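Local structure of chitinase (Paenibacillus sp. FPU-7, 5GZT) at residues B[770-776]-B[1114-1118]; B[1022-1027]-B[1043-1049]; B[1050-1054]-B[1117-1121]; B[1091-1097]-B[1123-1128]. The protein probably cleaves chitin and chitodextrins at random internal beta-1,4 linkages between N-acetylglucosamine units, acting as an endochitinase. All blocks are in the same frame, centred on the assembly; numbering follows the deposited sequence.

Contact 1: B[770-776]-B[1114-1118]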
# COMPACT_ATOMS: atom_id res chain seq x y z
N VAL B 770 32.26 -30.05 -27.00
CA VAL B 770 33.42 -30.93 -26.92
C VAL B 770 34.69 -30.04 -27.11
O VAL B 770 34.90 -29.43 -28.13
CB VAL B 770 33.34 -32.02 -27.96
CG1 VAL B 770 34.60 -32.82 -27.95
CG2 VAL B 770 32.08 -32.92 -27.69
N PRO B 771 35.49 -29.90 -26.04
CA PRO B 771 36.63 -29.02 -26.05
C PRO B 771 37.73 -29.62 -26.90
O PRO B 771 38.08 -30.79 -26.76
CB PRO B 771 37.01 -28.94 -24.60
CG PRO B 771 36.50 -30.14 -23.97
CD PRO B 771 35.26 -30.51 -24.73
N GLY B 772 38.25 -28.81 -27.82
CA GLY B 772 39.30 -29.23 -28.72
C GLY B 772 40.71 -29.29 -28.11
O GLY B 772 41.63 -29.78 -28.75
N TRP B 773 40.87 -28.75 -26.90
CA TRP B 773 42.11 -28.75 -26.16
C TRP B 773 42.22 -29.99 -25.30
O TRP B 773 43.16 -30.07 -24.57
CB TRP B 773 42.29 -27.49 -25.31
CG TRP B 773 40.99 -27.10 -24.47
CD1 TRP B 773 40.63 -27.52 -23.20
CD2 TRP B 773 39.95 -26.23 -24.90
NE1 TRP B 773 39.44 -26.96 -22.84
CE2 TRP B 773 38.99 -26.18 -23.87
CE3 TRP B 773 39.72 -25.52 -26.07
CZ2 TRP B 773 37.82 -25.41 -23.98
CZ3 TRP B 773 38.58 -24.79 -26.17
CH2 TRP B 773 37.63 -24.75 -25.14
N VAL B 774 41.28 -30.93 -25.41
CA VAL B 774 41.38 -32.29 -24.92
C VAL B 774 41.72 -33.14 -26.12
O VAL B 774 41.10 -33.03 -27.16
CB VAL B 774 40.06 -32.76 -24.26
CG1 VAL B 774 40.06 -34.24 -24.01
CG2 VAL B 774 39.78 -32.05 -22.93
N ASP B 775 42.76 -33.97 -25.99
CA ASP B 775 43.14 -34.96 -26.99
C ASP B 775 42.27 -36.18 -26.82
O ASP B 775 42.61 -37.10 -26.04
CB ASP B 775 44.61 -35.31 -26.78
CG ASP B 775 45.18 -36.22 -27.85
OD1 ASP B 775 44.51 -36.68 -28.77
OD2 ASP B 775 46.40 -36.45 -27.75
N TRP B 776 41.13 -36.19 -27.52
CA TRP B 776 40.11 -37.20 -27.29
C TRP B 776 40.56 -38.62 -27.64
O TRP B 776 40.22 -39.56 -26.92
CB TRP B 776 38.76 -36.88 -27.97
CG TRP B 776 38.11 -35.72 -27.28
CD1 TRP B 776 38.27 -34.40 -27.56
CD2 TRP B 776 37.40 -35.79 -26.08
NE1 TRP B 776 37.68 -33.64 -26.58
CE2 TRP B 776 37.12 -34.48 -25.66
CE3 TRP B 776 37.01 -36.87 -25.25
CZ2 TRP B 776 36.42 -34.21 -24.52
CZ3 TRP B 776 36.29 -36.59 -24.11
CH2 TRP B 776 35.98 -35.26 -23.78
N TRP B 1114 27.92 -27.24 -21.45
CA TRP B 1114 29.34 -26.97 -21.47
C TRP B 1114 29.97 -27.61 -20.22
O TRP B 1114 29.58 -27.21 -19.11
CB TRP B 1114 29.57 -25.47 -21.45
CG TRP B 1114 31.01 -25.09 -21.43
CD1 TRP B 1114 31.88 -25.22 -20.35
CD2 TRP B 1114 31.82 -24.63 -22.53
NE1 TRP B 1114 33.16 -24.87 -20.73
CE2 TRP B 1114 33.15 -24.46 -22.04
CE3 TRP B 1114 31.54 -24.28 -23.86
CZ2 TRP B 1114 34.16 -23.99 -22.81
CZ3 TRP B 1114 32.59 -23.84 -24.68
CH2 TRP B 1114 33.86 -23.68 -24.14
N ASP B 1115 30.93 -28.53 -20.32
CA ASP B 1115 31.38 -29.19 -21.53
C ASP B 1115 31.63 -30.63 -21.22
O ASP B 1115 31.57 -31.04 -20.02
CB ASP B 1115 32.54 -28.51 -22.27
CG ASP B 1115 33.96 -28.82 -21.72
OD1 ASP B 1115 34.21 -29.90 -21.11
OD2 ASP B 1115 34.81 -27.93 -21.98
N TYR B 1116 31.81 -31.41 -22.27
CA TYR B 1116 31.85 -32.85 -22.17
C TYR B 1116 32.98 -33.35 -21.21
O TYR B 1116 32.81 -34.37 -20.58
CB TYR B 1116 32.06 -33.50 -23.52
CG TYR B 1116 31.43 -34.88 -23.58
CD1 TYR B 1116 32.09 -36.03 -23.07
CD2 TYR B 1116 30.17 -35.04 -24.08
CE1 TYR B 1116 31.47 -37.30 -23.10
CE2 TYR B 1116 29.57 -36.26 -24.11
CZ TYR B 1116 30.19 -37.39 -23.59
OH TYR B 1116 29.50 -38.57 -23.70
N SER B 1117 34.10 -32.62 -21.14
CA SER B 1117 35.28 -33.08 -20.40
C SER B 1117 35.09 -32.95 -18.88
O SER B 1117 35.88 -33.53 -18.11
CB SER B 1117 36.50 -32.28 -20.82
OG SER B 1117 36.38 -30.92 -20.35
N GLN B 1118 34.04 -32.20 -18.43
CA GLN B 1118 34.01 -31.74 -17.05
C GLN B 1118 33.34 -32.72 -16.09
O GLN B 1118 33.30 -32.40 -14.91
CB GLN B 1118 33.43 -30.33 -16.94
CG GLN B 1118 34.24 -29.31 -17.71
CD GLN B 1118 33.61 -27.94 -17.68
OE1 GLN B 1118 32.36 -27.79 -17.77
NE2 GLN B 1118 34.43 -26.93 -17.48
O HOH W 1 37.09 -27.21 -20.83

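Contact 2: B[1022-1027]-B[1043-1049]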
# COMPACT_ATOMS: atom_id res chain seq x y z
N TYR B 1022 30.28 -27.18 -14.43
CA TYR B 1022 31.27 -26.59 -13.55
C TYR B 1022 30.52 -25.70 -12.59
O TYR B 1022 29.39 -25.23 -12.89
CB TYR B 1022 32.34 -25.75 -14.29
CG TYR B 1022 31.79 -24.58 -15.09
CD1 TYR B 1022 31.33 -24.75 -16.44
CD2 TYR B 1022 31.71 -23.32 -14.55
CE1 TYR B 1022 30.80 -23.69 -17.18
CE2 TYR B 1022 31.18 -22.25 -15.29
CZ TYR B 1022 30.72 -22.45 -16.60
OH TYR B 1022 30.22 -21.36 -17.27
N ALA B 1023 31.21 -25.36 -11.50
CA ALA B 1023 30.67 -24.48 -10.47
C ALA B 1023 31.25 -23.11 -10.41
O ALA B 1023 32.29 -22.81 -10.97
CB ALA B 1023 30.86 -25.15 -9.12
N ARG B 1024 30.55 -22.26 -9.68
CA ARG B 1024 31.10 -20.98 -9.20
C ARG B 1024 30.81 -20.91 -7.72
O ARG B 1024 30.13 -21.77 -7.18
CB ARG B 1024 30.50 -19.79 -9.94
CG ARG B 1024 30.95 -19.74 -11.41
CD ARG B 1024 30.36 -18.52 -12.12
NE ARG B 1024 30.78 -18.55 -13.52
CZ ARG B 1024 32.01 -18.25 -13.96
NH1 ARG B 1024 32.95 -17.75 -13.16
NH2 ARG B 1024 32.29 -18.39 -15.25
N GLY B 1025 31.40 -19.95 -7.02
CA GLY B 1025 31.34 -20.00 -5.55
C GLY B 1025 31.95 -18.78 -4.88
O GLY B 1025 32.43 -17.89 -5.57
N TRP B 1026 31.82 -18.68 -3.54
CA TRP B 1026 32.38 -17.58 -2.77
C TRP B 1026 32.97 -18.13 -1.46
O TRP B 1026 32.51 -19.14 -0.95
CB TRP B 1026 31.33 -16.50 -2.41
CG TRP B 1026 30.75 -15.77 -3.53
CD1 TRP B 1026 31.09 -14.52 -3.99
CD2 TRP B 1026 29.70 -16.23 -4.35
NE1 TRP B 1026 30.30 -14.19 -5.09
CE2 TRP B 1026 29.44 -15.24 -5.32
CE3 TRP B 1026 28.97 -17.43 -4.38
CZ2 TRP B 1026 28.49 -15.40 -6.32
CZ3 TRP B 1026 28.01 -17.59 -5.37
CH2 TRP B 1026 27.77 -16.57 -6.31
N VAL B 1027 33.98 -17.42 -0.92
CA VAL B 1027 34.57 -17.73 0.41
C VAL B 1027 34.14 -16.64 1.39
O VAL B 1027 33.55 -15.61 0.97
CB VAL B 1027 36.12 -17.88 0.36
CG1 VAL B 1027 36.52 -19.20 -0.32
CG2 VAL B 1027 36.81 -16.71 -0.34
N GLN B 1043 37.36 -12.11 -1.21
CA GLN B 1043 37.29 -13.19 -2.17
C GLN B 1043 38.64 -13.63 -2.71
O GLN B 1043 38.68 -14.38 -3.66
CB GLN B 1043 36.40 -12.77 -3.36
CG GLN B 1043 34.92 -12.73 -3.03
CD GLN B 1043 34.54 -13.93 -2.20
OE1 GLN B 1043 34.84 -15.07 -2.54
NE2 GLN B 1043 33.96 -13.67 -1.05
N ALA B 1044 39.74 -13.20 -2.11
CA ALA B 1044 41.05 -13.54 -2.64
C ALA B 1044 41.26 -15.04 -2.70
O ALA B 1044 41.97 -15.54 -3.58
CB ALA B 1044 42.15 -12.87 -1.82
N LYS B 1045 40.65 -15.79 -1.79
CA LYS B 1045 40.75 -17.26 -1.86
C LYS B 1045 39.52 -17.92 -2.60
O LYS B 1045 39.24 -19.10 -2.45
CB LYS B 1045 40.88 -17.86 -0.47
CG LYS B 1045 41.68 -17.02 0.49
CD LYS B 1045 42.31 -17.86 1.58
CE LYS B 1045 42.56 -17.00 2.82
NZ LYS B 1045 43.46 -17.70 3.77
N ASN B 1046 38.79 -17.15 -3.41
CA ASN B 1046 37.61 -17.69 -4.16
C ASN B 1046 37.95 -18.98 -4.93
O ASN B 1046 39.01 -19.02 -5.57
CB ASN B 1046 37.12 -16.60 -5.13
CG ASN B 1046 35.81 -16.96 -5.78
OD1 ASN B 1046 35.78 -17.81 -6.66
ND2 ASN B 1046 34.72 -16.33 -5.34
N PRO B 1047 37.08 -20.02 -4.91
CA PRO B 1047 37.47 -21.30 -5.62
C PRO B 1047 37.46 -21.27 -7.15
O PRO B 1047 37.82 -22.24 -7.75
CB PRO B 1047 36.42 -22.31 -5.14
CG PRO B 1047 35.21 -21.46 -4.92
CD PRO B 1047 35.68 -20.10 -4.42
N GLY B 1048 37.06 -20.15 -7.75
CA GLY B 1048 37.09 -19.98 -9.22
C GLY B 1048 35.96 -20.84 -9.83
O GLY B 1048 34.78 -20.66 -9.47
N THR B 1049 36.36 -21.78 -10.68
CA THR B 1049 35.42 -22.57 -11.45
C THR B 1049 35.84 -24.01 -11.47
O THR B 1049 36.07 -24.53 -12.55
CB THR B 1049 35.22 -22.09 -12.92
OG1 THR B 1049 36.48 -22.06 -13.60
CG2 THR B 1049 34.51 -20.67 -13.01
O HOH W 2 33.68 -18.55 -8.22

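Contact 3: B[1050-1054]-B[1117-1121]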
# COMPACT_ATOMS: atom_id res chain seq x y z
N PRO B 1050 35.81 -24.69 -10.31
CA PRO B 1050 35.87 -26.16 -10.31
C PRO B 1050 34.85 -26.89 -11.19
O PRO B 1050 33.66 -26.58 -11.24
CB PRO B 1050 35.59 -26.55 -8.85
CG PRO B 1050 34.92 -25.38 -8.26
CD PRO B 1050 35.36 -24.17 -9.02
N THR B 1051 35.30 -27.93 -11.81
CA THR B 1051 34.44 -28.69 -12.65
C THR B 1051 33.69 -29.67 -11.79
O THR B 1051 34.06 -29.89 -10.60
CB THR B 1051 35.29 -29.50 -13.60
OG1 THR B 1051 36.16 -30.35 -12.86
CG2 THR B 1051 36.15 -28.58 -14.46
N TYR B 1052 32.66 -30.29 -12.35
CA TYR B 1052 31.98 -31.34 -11.61
C TYR B 1052 33.02 -32.41 -11.13
O TYR B 1052 32.93 -32.88 -9.99
CB TYR B 1052 30.87 -31.98 -12.40
CG TYR B 1052 30.01 -32.94 -11.59
CD1 TYR B 1052 29.04 -32.45 -10.72
CD2 TYR B 1052 30.15 -34.34 -11.73
CE1 TYR B 1052 28.22 -33.32 -9.98
CE2 TYR B 1052 29.34 -35.22 -11.02
CZ TYR B 1052 28.38 -34.70 -10.14
OH TYR B 1052 27.55 -35.53 -9.44
N ASN B 1053 34.00 -32.74 -11.96
CA ASN B 1053 35.01 -33.71 -11.50
C ASN B 1053 35.77 -33.20 -10.24
O ASN B 1053 36.13 -33.97 -9.37
CB ASN B 1053 36.11 -33.87 -12.53
CG ASN B 1053 35.64 -34.36 -13.85
OD1 ASN B 1053 34.91 -35.38 -13.99
ND2 ASN B 1053 36.13 -33.70 -14.88
N ASP B 1054 36.13 -31.92 -10.21
CA ASP B 1054 36.70 -31.36 -9.03
C ASP B 1054 35.70 -31.50 -7.86
O ASP B 1054 36.12 -31.84 -6.73
CB ASP B 1054 37.06 -29.90 -9.21
CG ASP B 1054 38.15 -29.67 -10.25
OD1 ASP B 1054 38.87 -30.63 -10.51
OD2 ASP B 1054 38.24 -28.55 -10.83
N SER B 1117 34.10 -32.62 -21.14
CA SER B 1117 35.28 -33.08 -20.40
C SER B 1117 35.09 -32.95 -18.88
O SER B 1117 35.88 -33.53 -18.11
CB SER B 1117 36.50 -32.28 -20.82
OG SER B 1117 36.38 -30.92 -20.35
N GLN B 1118 34.04 -32.20 -18.43
CA GLN B 1118 34.01 -31.74 -17.05
C GLN B 1118 33.34 -32.72 -16.09
O GLN B 1118 33.30 -32.40 -14.91
CB GLN B 1118 33.43 -30.33 -16.94
CG GLN B 1118 34.24 -29.31 -17.71
CD GLN B 1118 33.61 -27.94 -17.68
OE1 GLN B 1118 32.36 -27.79 -17.77
NE2 GLN B 1118 34.43 -26.93 -17.48
N ASP B 1119 32.90 -33.89 -16.59
CA ASP B 1119 32.22 -34.92 -15.82
C ASP B 1119 32.51 -36.26 -16.45
O ASP B 1119 31.70 -36.80 -17.26
CB ASP B 1119 30.69 -34.75 -15.67
CG ASP B 1119 30.04 -36.01 -15.03
OD1 ASP B 1119 30.77 -36.64 -14.20
OD2 ASP B 1119 28.88 -36.41 -15.38
N ILE B 1120 33.63 -36.87 -16.02
CA ILE B 1120 34.09 -38.16 -16.57
C ILE B 1120 33.22 -39.35 -16.07
O ILE B 1120 33.39 -40.47 -16.54
CB ILE B 1120 35.59 -38.45 -16.32
CG1 ILE B 1120 35.93 -38.44 -14.79
CG2 ILE B 1120 36.43 -37.43 -17.07
CD1 ILE B 1120 37.10 -39.32 -14.36
N SER B 1121 32.22 -39.06 -15.23
CA SER B 1121 31.26 -40.08 -14.79
C SER B 1121 30.17 -40.37 -15.76
O SER B 1121 29.54 -41.39 -15.64
CB SER B 1121 30.65 -39.69 -13.43
OG SER B 1121 29.60 -38.70 -13.51
O HOH W 3 32.93 -36.55 -12.39

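Contact 4: B[1091-1097]-B[1123-1128]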
# COMPACT_ATOMS: atom_id res chain seq x y z
N ASP B 1091 25.31 -26.98 -11.36
CA ASP B 1091 24.25 -27.89 -11.83
C ASP B 1091 24.59 -29.28 -11.41
O ASP B 1091 25.72 -29.65 -11.57
CB ASP B 1091 24.08 -27.94 -13.40
CG ASP B 1091 23.09 -26.90 -13.94
OD1 ASP B 1091 22.06 -26.66 -13.26
OD2 ASP B 1091 23.44 -26.24 -14.98
N ASP B 1092 23.59 -30.08 -11.05
CA ASP B 1092 23.79 -31.53 -10.79
C ASP B 1092 22.80 -32.37 -11.52
O ASP B 1092 22.08 -31.84 -12.41
CB ASP B 1092 23.83 -31.85 -9.27
CG ASP B 1092 22.44 -31.81 -8.60
OD1 ASP B 1092 21.43 -31.45 -9.27
OD2 ASP B 1092 22.41 -32.11 -7.37
N GLU B 1093 22.71 -33.66 -11.19
CA GLU B 1093 21.78 -34.49 -11.91
C GLU B 1093 20.33 -34.08 -11.77
O GLU B 1093 19.54 -34.27 -12.71
CB GLU B 1093 21.89 -35.97 -11.54
CG GLU B 1093 23.20 -36.63 -11.91
CD GLU B 1093 23.49 -37.75 -10.93
OE1 GLU B 1093 23.95 -37.41 -9.85
OE2 GLU B 1093 23.21 -38.90 -11.21
N GLU B 1094 19.96 -33.52 -10.64
CA GLU B 1094 18.60 -33.14 -10.38
C GLU B 1094 18.29 -31.84 -11.15
O GLU B 1094 17.22 -31.69 -11.77
CB GLU B 1094 18.36 -32.89 -8.85
CG GLU B 1094 16.94 -33.32 -8.45
CD GLU B 1094 16.49 -32.94 -7.05
OE1 GLU B 1094 17.34 -32.59 -6.20
OE2 GLU B 1094 15.25 -32.89 -6.82
N SER B 1095 19.15 -30.85 -11.03
CA SER B 1095 18.87 -29.60 -11.71
C SER B 1095 18.86 -29.80 -13.24
O SER B 1095 18.06 -29.19 -13.92
CB SER B 1095 19.78 -28.49 -11.31
OG SER B 1095 21.11 -28.71 -11.73
N LEU B 1096 19.67 -30.71 -13.77
CA LEU B 1096 19.71 -30.91 -15.22
C LEU B 1096 18.47 -31.64 -15.68
O LEU B 1096 17.95 -31.36 -16.76
CB LEU B 1096 20.97 -31.66 -15.67
CG LEU B 1096 22.20 -30.80 -15.45
CD1 LEU B 1096 23.46 -31.65 -15.60
CD2 LEU B 1096 22.29 -29.67 -16.44
N LYS B 1097 17.95 -32.53 -14.84
CA LYS B 1097 16.65 -33.13 -15.12
C LYS B 1097 15.62 -32.07 -15.24
O LYS B 1097 14.80 -32.11 -16.21
CB LYS B 1097 16.22 -34.12 -14.05
CG LYS B 1097 14.81 -34.63 -14.20
CD LYS B 1097 14.59 -35.85 -13.32
CE LYS B 1097 13.56 -35.61 -12.26
NZ LYS B 1097 14.12 -34.71 -11.22
N LYS B 1123 27.36 -39.09 -15.62
CA LYS B 1123 26.11 -38.94 -14.91
C LYS B 1123 25.35 -37.65 -15.25
O LYS B 1123 24.13 -37.70 -15.28
CB LYS B 1123 26.32 -38.96 -13.39
CG LYS B 1123 26.79 -40.33 -12.85
CD LYS B 1123 26.90 -40.33 -11.32
CE LYS B 1123 27.30 -41.72 -10.84
NZ LYS B 1123 26.81 -41.92 -9.45
N LEU B 1124 26.05 -36.52 -15.41
CA LEU B 1124 25.40 -35.25 -15.80
C LEU B 1124 24.67 -35.43 -17.14
O LEU B 1124 23.41 -35.17 -17.25
CB LEU B 1124 26.37 -34.06 -15.72
CG LEU B 1124 26.89 -33.77 -14.30
CD1 LEU B 1124 27.58 -32.41 -14.19
CD2 LEU B 1124 25.80 -33.82 -13.22
N LEU B 1125 25.36 -36.01 -18.09
CA LEU B 1125 24.78 -36.28 -19.42
C LEU B 1125 23.67 -37.28 -19.31
O LEU B 1125 22.59 -37.09 -19.89
CB LEU B 1125 25.84 -36.74 -20.40
CG LEU B 1125 25.40 -37.32 -21.71
CD1 LEU B 1125 24.61 -36.32 -22.52
CD2 LEU B 1125 26.61 -37.78 -22.51
N GLY B 1126 23.86 -38.31 -18.49
CA GLY B 1126 22.83 -39.35 -18.36
C GLY B 1126 21.53 -38.78 -17.78
O GLY B 1126 20.47 -39.17 -18.17
N ALA B 1127 21.63 -37.81 -16.91
CA ALA B 1127 20.49 -37.15 -16.35
C ALA B 1127 19.66 -36.38 -17.40
O ALA B 1127 18.42 -36.47 -17.43
CB ALA B 1127 20.92 -36.21 -15.24
N ILE B 1128 20.36 -35.70 -18.29
CA ILE B 1128 19.71 -34.98 -19.37
C ILE B 1128 19.04 -35.97 -20.27
O ILE B 1128 17.86 -35.88 -20.56
CB ILE B 1128 20.71 -34.11 -20.17
CG1 ILE B 1128 21.31 -33.04 -19.22
CG2 ILE B 1128 19.96 -33.41 -21.34
CD1 ILE B 1128 22.50 -32.35 -19.81
O HOH W 4 22.60 -39.51 -14.24
O HOH W 5 25.24 -39.21 -8.17

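Contact 1: B[770-776]-B[1114-1118]
P771 and D1115 meet where strands 765-771 and 1110-1114, neighbours in a family 18 TIM barrel, close the barrel side by side. The proline ring crosses the carboxylate obliquely, its CG 3.4 Å from D1115 OD2. A type I turn from P771 to V774 brings W773 round to W1114: the two side chains cross at about a right angle, with CH2 of W1114 at the edge of the W773 ring, 4.0 Å from W773 CH2. W776 NE1 donates to P771 O in the plane of the indole (2.9 Å, 164°), with V774 CG1 over the centre of one face and V770 CG1 toward the rim of the other; W776 CH2 touches Y1116 CD1 at 4.0 Å. A cis peptide joins W1114 to D1115, as in other family 18 chitinases. With D1115 CG between its backbone N and carbonyl carbon (chi1 83°), OD1 accepts both S1117 N, an Asx turn, and S1117 OG, the latter on its syn lone pair. OD2 accepts a hydrogen bond from water 1 (2.7 Å), which in turn accepts one from W773 NE1. The carboxylate is thus gripped at both oxygens, and the polar link across the contact runs through water.

Contact 2: B[1022-1027]-B[1043-1049]
Q1043 and V1027 are joined by a pair of hydrogen bonds in which the glutamine amide stands in for a neighbouring strand. V1027 N donates to Q1043 OE1 in the carbonyl plane, on a lone pair (3.0 Å, 173°), and Q1043 NE2 returns a nearly straight bond to V1027 O (2.8 Å). A bend at chi2 (-42°) turns the amide back to the backbone. N1046 ND2 adds a bond to G1025 O (2.8 Å), tilted from the amide plane, and another to Q1043 OE1, which therefore serves two donors. N1046 OD1 accepts G1048 N, closing an Asx turn. Water 2 accepts from G1025 N and sits 2.7 Å from N1046 OD1, bridging strand and loop.

Van der Waals contacts follow. T1049 CG2 lies over one face of the R1024 guanidinium, 3.3 Å from NH1, while R1024 NE forms a salt bridge with D971. V1027 CG1 rests 3.5 Å from K1045 O, and the P1047 ring packs on the bare backbone of G1025. A weak polar CA-H...O contact joins T1049 CA to A1023 O at 3.2 Å.

The loop 1043-1049 runs along strand 1024-1026, which pairs through backbone hydrogen bonds with strand 1086-1089 of the same small antiparallel sheet. Set between barrel strands 1015-1020 and 1110-1114, the sheet is consistent with the alpha+beta insertion domain of many family 18 chitinases; helix 1052-1058 begins beyond T1049.

Contact 3: B[1050-1054]-B[1117-1121]
N1053, in the first turn of helix 1052-1058, plugs into the loop 1117-1121 that follows barrel strand 1110-1114. T1051 and D1054 form a capping box at the start of this helix: T1051 OG1 accepts D1054 N, and D1054 OD2 accepts T1051 N. The N1053 side chain leaves the helix with CG anti to the carbonyl carbon (chi1 -61°), which aims it at the loop backbone. Its CB lies 4.0 Å from Q1118 O, and CG comes to 3.2 Å from the same oxygen, which also accepts a hydrogen bond from N1053 N at 3.1 Å. At the tip the amide divides its two ends. ND2 donates to S1117 O, which lies in the amide plane and is met on a lone pair (3.2 Å). OD1 accepts I1120 N on a lone pair in the carbonyl plane (2.8 Å, 169°) and also a hydrogen bond from water 3. N1053 thus bonds to the backbone of S1117, Q1118 and I1120, and the bonds at both ends fix the rotation of the amide.

Beside it T1051 CG2 touches Q1118 CG at 3.8 Å; the Y1052 ring and the D1119 carboxylate lie side by side with their planes 74° apart. D1119 OD1 accepts S1121 N in an Asx turn, and OD2 accepts a hydrogen bond from L1124 N, in helix 1123-1133. Water 3 donates to D1119 OD1 at 2.8 Å, joining it to N1053 OD1.

Contact 4: B[1091-1097]-B[1123-1128]
L1096 and L1124 cross obliquely, CD1 of L1096 lying 3.8 Å from CB of L1124, and the L1124 branch reaches on past it: its CD2 comes to 3.7 Å from E1093 N, over the first turn of the partner helix. L1096 CB also meets I1128 CG1 at 3.8 Å, one turn further along. E1093 stands at about a right angle to L1124 and obliquely to K1123. A1127 sits opposite its backbone, with CB 3.5 Å from E1093 O. The small methyl fits the close approach of the helix segments 1093-1097 and 1123-1128, whose axes pass 8.3 Å apart and run nearly the same way, at 31°. These are the last two helices of the TIM barrel, packed side by side on its outside, with I1128 touching strand 1110-1114. D1092 and S1095 cap the start of the first in a capping box, OD1 of D1092 taking S1095 N, while D1092 OD2 forms a salt bridge with R1066. E1093 CG is anti to the carbonyl carbon (chi1 -65°), the chain extending across K1123 with OE2 against K1123 CB. The charged ends stay apart, E1093 OE2 5.0 Å from K1123 NZ; water 4 ties E1093 OE2 to K1123 O, donating to the latter at 2.6 Å.

From the N terminus of this barrel, strand 765-771 is the first element reached, and contact 1 pairs its end with the loop after strand 1110-1114, some 340 residues later. Contact 2 is nested inside that long loop and closes a short one beside strand 1024-1026. Contact 3 opens directly afterwards, at helix 1052-1058, and ends on the same loop as contact 1, sharing S1117 and Q1118. Contact 4 crosses both contact 1 and contact 3, because helix 1093-1106 starts inside their loops and helix 1123-1133 lies beyond them. Y1022 packs against W1114 and Q1118, connecting contacts 2 and 1, while L1124 touches Y1052 between contacts 4 and 3. Barrel, small antiparallel sheet and outer helices are thereby joined.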